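Local coordinates for protein 6-aminohexanoate-dimer hydrolase (Bacillus anthracis, PDB 4GB7) that probably hydrolyses amide bonds of 6-aminohexanoate dimers or related small substrates, as a serine hydrolase of the beta-lactamase fold family, at residues Leu48-Pro51 against Tyr52-Ser56; Trp55-Thr58 against His59-Glu62. One frame throughout, in Å; residues are numbered along the deposited sequence. Where two conformers were deposited one is given.

Contact 1: Leu48-Pro51 against Tyr52-Ser56; sequences LDDP and YLRWS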
# COMPACT_ATOMS: atom_id res chain seq x y z
N LEU A 48 -16.65 5.00 -3.76
CA LEU A 48 -15.39 5.63 -4.11
C LEU A 48 -15.47 7.13 -4.32
O LEU A 48 -14.45 7.80 -4.60
CB LEU A 48 -14.86 5.03 -5.41
CG LEU A 48 -14.36 3.62 -5.26
CD1 LEU A 48 -13.98 3.14 -6.66
CD2 LEU A 48 -13.19 3.54 -4.29
N ASP A 49 -16.67 7.67 -4.20
CA ASP A 49 -16.90 9.07 -4.52
C ASP A 49 -17.03 9.84 -3.22
O ASP A 49 -17.52 9.30 -2.23
CB ASP A 49 -18.20 9.23 -5.30
CG ASP A 49 -18.18 8.59 -6.65
OD1 ASP A 49 -17.10 8.52 -7.29
OD2 ASP A 49 -19.28 8.17 -7.06
N ASP A 50 -16.62 11.11 -3.25
CA ASP A 50 -16.92 12.02 -2.17
C ASP A 50 -18.44 12.26 -2.15
O ASP A 50 -19.03 12.49 -3.20
CB ASP A 50 -16.21 13.37 -2.37
CG ASP A 50 -16.30 14.25 -1.14
OD1 ASP A 50 -15.71 13.89 -0.09
OD2 ASP A 50 -16.95 15.33 -1.22
N PRO A 51 -19.06 12.27 -0.94
CA PRO A 51 -18.50 12.16 0.41
C PRO A 51 -18.48 10.71 0.94
O PRO A 51 -17.96 10.46 2.03
CB PRO A 51 -19.50 12.94 1.24
CG PRO A 51 -20.81 12.67 0.58
CD PRO A 51 -20.49 12.64 -0.89
N TYR A 52 -19.07 9.80 0.15
CA TYR A 52 -19.26 8.40 0.56
C TYR A 52 -17.96 7.75 0.96
O TYR A 52 -17.93 6.98 1.96
CB TYR A 52 -19.99 7.59 -0.52
CG TYR A 52 -21.28 8.30 -0.90
CD1 TYR A 52 -21.38 9.04 -2.07
CD2 TYR A 52 -22.38 8.27 -0.05
CE1 TYR A 52 -22.54 9.74 -2.36
CE2 TYR A 52 -23.53 8.96 -0.35
CZ TYR A 52 -23.61 9.67 -1.51
OH TYR A 52 -24.75 10.36 -1.77
N LEU A 53 -16.89 8.07 0.25
CA LEU A 53 -15.58 7.47 0.51
C LEU A 53 -15.06 7.77 1.94
O LEU A 53 -14.36 7.00 2.53
CB LEU A 53 -14.58 8.00 -0.53
CG LEU A 53 -13.13 7.52 -0.47
CD1 LEU A 53 -12.94 6.05 -0.68
CD2 LEU A 53 -12.23 8.33 -1.43
N ARG A 54 -15.40 8.92 2.51
CA ARG A 54 -14.95 9.19 3.86
C ARG A 54 -15.47 8.16 4.87
O ARG A 54 -14.84 7.89 5.88
CB ARG A 54 -15.35 10.61 4.27
CG ARG A 54 -14.90 11.59 3.19
CD ARG A 54 -14.30 12.81 3.68
NE ARG A 54 -13.15 12.53 4.50
CZ ARG A 54 -12.56 13.48 5.20
NH1 ARG A 54 -13.10 14.69 5.21
NH2 ARG A 54 -11.57 13.20 6.00
N TRP A 55 -16.64 7.58 4.57
CA TRP A 55 -17.20 6.47 5.33
C TRP A 55 -16.67 5.15 4.87
O TRP A 55 -16.24 4.30 5.70
CB TRP A 55 -18.72 6.48 5.24
CG TRP A 55 -19.33 5.48 6.16
CD1 TRP A 55 -19.71 5.65 7.49
CD2 TRP A 55 -19.66 4.11 5.84
NE1 TRP A 55 -20.19 4.48 8.01
CE2 TRP A 55 -20.20 3.52 7.08
CE3 TRP A 55 -19.55 3.32 4.71
CZ2 TRP A 55 -20.65 2.21 7.13
CZ3 TRP A 55 -19.99 1.98 4.79
CH2 TRP A 55 -20.52 1.45 5.98
N SER A 56 -16.80 4.87 3.58
CA SER A 56 -16.38 3.53 3.13
C SER A 56 -14.93 3.18 3.52
O SER A 56 -14.65 2.06 4.02
CB SER A 56 -16.63 3.38 1.64
OG SER A 56 -15.77 4.22 0.95

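Contact 2: Trp55-Thr58 against His59-Glu62; sequences WSYT and HMKE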
# COMPACT_ATOMS: atom_id res chain seq x y z
N TRP A 55 -16.64 7.58 4.57
CA TRP A 55 -17.20 6.47 5.33
C TRP A 55 -16.67 5.15 4.87
O TRP A 55 -16.24 4.30 5.70
CB TRP A 55 -18.72 6.48 5.24
CG TRP A 55 -19.33 5.48 6.16
CD1 TRP A 55 -19.71 5.65 7.49
CD2 TRP A 55 -19.66 4.11 5.84
NE1 TRP A 55 -20.19 4.48 8.01
CE2 TRP A 55 -20.20 3.52 7.08
CE3 TRP A 55 -19.55 3.32 4.71
CZ2 TRP A 55 -20.65 2.21 7.13
CZ3 TRP A 55 -19.99 1.98 4.79
CH2 TRP A 55 -20.52 1.45 5.98
N SER A 56 -16.80 4.87 3.58
CA SER A 56 -16.38 3.53 3.13
C SER A 56 -14.93 3.18 3.52
O SER A 56 -14.65 2.06 4.02
CB SER A 56 -16.63 3.38 1.64
OG SER A 56 -15.77 4.22 0.95
N TYR A 57 -13.99 4.13 3.33
CA TYR A 57 -12.58 3.89 3.65
C TYR A 57 -12.22 3.93 5.13
O TYR A 57 -11.04 3.78 5.47
CB TYR A 57 -11.63 4.77 2.79
CG TYR A 57 -10.78 3.96 1.79
CD1 TYR A 57 -11.32 2.96 1.05
CD2 TYR A 57 -9.42 4.24 1.63
CE1 TYR A 57 -10.55 2.22 0.19
CE2 TYR A 57 -8.64 3.52 0.80
CZ TYR A 57 -9.20 2.52 0.04
OH TYR A 57 -8.39 1.78 -0.81
N THR A 58 -13.22 4.15 5.99
CA THR A 58 -13.08 4.00 7.43
C THR A 58 -13.97 2.87 8.00
O THR A 58 -13.99 2.65 9.22
CB THR A 58 -13.37 5.33 8.15
OG1 THR A 58 -14.65 5.80 7.79
CG2 THR A 58 -12.31 6.42 7.74
N HIS A 59 -14.70 2.17 7.12
CA HIS A 59 -15.64 1.10 7.54
C HIS A 59 -15.71 -0.01 6.53
O HIS A 59 -16.81 -0.56 6.30
CB HIS A 59 -17.05 1.66 7.69
CG HIS A 59 -17.18 2.77 8.73
ND1 HIS A 59 -16.94 4.06 8.45
CD2 HIS A 59 -17.58 2.73 10.05
CE1 HIS A 59 -17.19 4.82 9.57
NE2 HIS A 59 -17.58 4.00 10.54
N MSE A 60 -14.59 -0.39 5.94
CA MSE A 60 -14.66 -1.30 4.79
C MSE A 60 -15.28 -2.65 5.17
O MSE A 60 -16.08 -3.24 4.40
CB MSE A 60 -13.27 -1.48 4.13
CG MSE A 60 -12.81 -0.34 3.22
SE MSE A 60 -13.90 -0.05 1.64
CE MSE A 60 -13.33 -1.54 0.55
N LYS A 61 -14.99 -3.12 6.37
CA LYS A 61 -15.54 -4.41 6.79
C LYS A 61 -17.07 -4.40 6.94
O LYS A 61 -17.67 -5.45 7.05
CB LYS A 61 -14.90 -4.89 8.07
CG LYS A 61 -15.07 -3.97 9.27
CD LYS A 61 -14.55 -4.63 10.53
CE LYS A 61 -14.36 -3.61 11.63
NZ LYS A 61 -13.65 -4.21 12.79
N GLU A 62 -17.70 -3.22 7.01
CA GLU A 62 -19.18 -3.16 7.02
C GLU A 62 -19.82 -3.18 5.63
O GLU A 62 -21.04 -3.25 5.52
CB GLU A 62 -19.66 -1.91 7.77
CG GLU A 62 -19.17 -1.83 9.19
CD GLU A 62 -19.86 -0.73 9.96
OE1 GLU A 62 -21.08 -0.46 9.71
OE2 GLU A 62 -19.15 -0.08 10.77

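Contact 1: Leu48-Pro51 against Tyr52-Ser56
P51 lays its CD over one face of the Y52 ring, 4.2 Å from the ring centroid and 25° off the normal, a CH-pi contact between side chains that run side by side. The Y52 ring reaches it because CG stands beside the backbone N, anti to the carbonyl carbon (chi1 -53°), which folds the aromatic back along the proline that precedes it. The carbon next to a proline nitrogen carries polarised C-H bonds, and an electron-rich tyrosine face suits them.

Two backbone bonds tie the loop to the turn that follows: L53 N gives its hydrogen to D49 O at 2.8 Å, and R54 N to P51 O at 3.0 Å. Together they lead the chain into the short helix 52-56, where Y52 O accepts from both W55 N and S56 N. The peptide bond between D50 and P51 is cis, a form open to proline at small energetic cost, and it lies in the loop just ahead of helix 52-56.

In the conformer given for L48, its side chain loosely approaches that of L53, an apolar meeting of two buried leucines. D50 and R54 point the same way, with the carboxylate OD1 of D50 4.1 Å from CG of R54, so the aspartate borders the aliphatic part of the arginine. The guanidinium of R54 instead makes a salt bridge with D111, and its NE bonds to S394. Further out, the D49 carboxylate holds H201, and S56 OG bonds to W47 O.

Contact 2: Trp55-Thr58 against His59-Glu62
W55 and H59 stack through their rings: the five-membered ring of the indole and the imidazole lie offset and nearly parallel, planes 9° apart, with centroids separated by 3.7 Å. H59 CB extends the overlap, sitting over the six-membered ring 3.7 Å from its centroid, so the broad indole takes both the imidazole and its methylene on one face. CG of W55 is anti to its backbone N (chi1 -172°), which sends the indole out along H59. At the indole rim, the carboxylate OE1 of E62 lies near the ring plane, 3.7 Å from CZ2, with its own plane almost perpendicular to the ring.

Hydrogen bonds fix the histidine in its stack. ND1 of H59 donates to W55 O at 2.8 Å, and the acceptor lies within 3° of the imidazole plane; the same carbonyl accepts from T58 N. A ring held by an in-plane bond at its edge while an indole lies against its face has little freedom to rotate, a role for which histidine, flat and with a donor beside CG, is well fitted. H59 N donates to S56 O at 3.1 Å, and the T58 hydroxyl, whose strongest partner is R54 O, also lies near W55 O.

Apolar and selenium contacts occupy a different side. In the conformer given, SE of the selenomethionine M60 lies 4.0 Å from CD1 of Y57, an oblique Met-aromatic contact. M60 also packs on Y288 and V290 of strand 287-290, where an unbranched apolar residue fits a buried place. The bond from H59 N to S56 O closes a type I beta turn from S56 to H59, by which the chain leaves helix 52-56.

Contacts 1 and 2 are successive stages of one path, entry to and exit from helix 52-56, with centres about 9 Å apart and W55 and S56 in common. W55 N bonds to Y52 O in contact 1, whereas the carbonyl and indole of W55 serve contact 2. Both lie on the same side of the chain's centre, their own centres about 19 Å and 17 Å from it. Contact 2 comes near the probable active site: the Y57 side chain lies close to, without touching, S140 and K143 of an apparent SxxK motif, with Y249 as the tyrosine of a (S/Y)xN-like element, consistent with the serine hydrolase family.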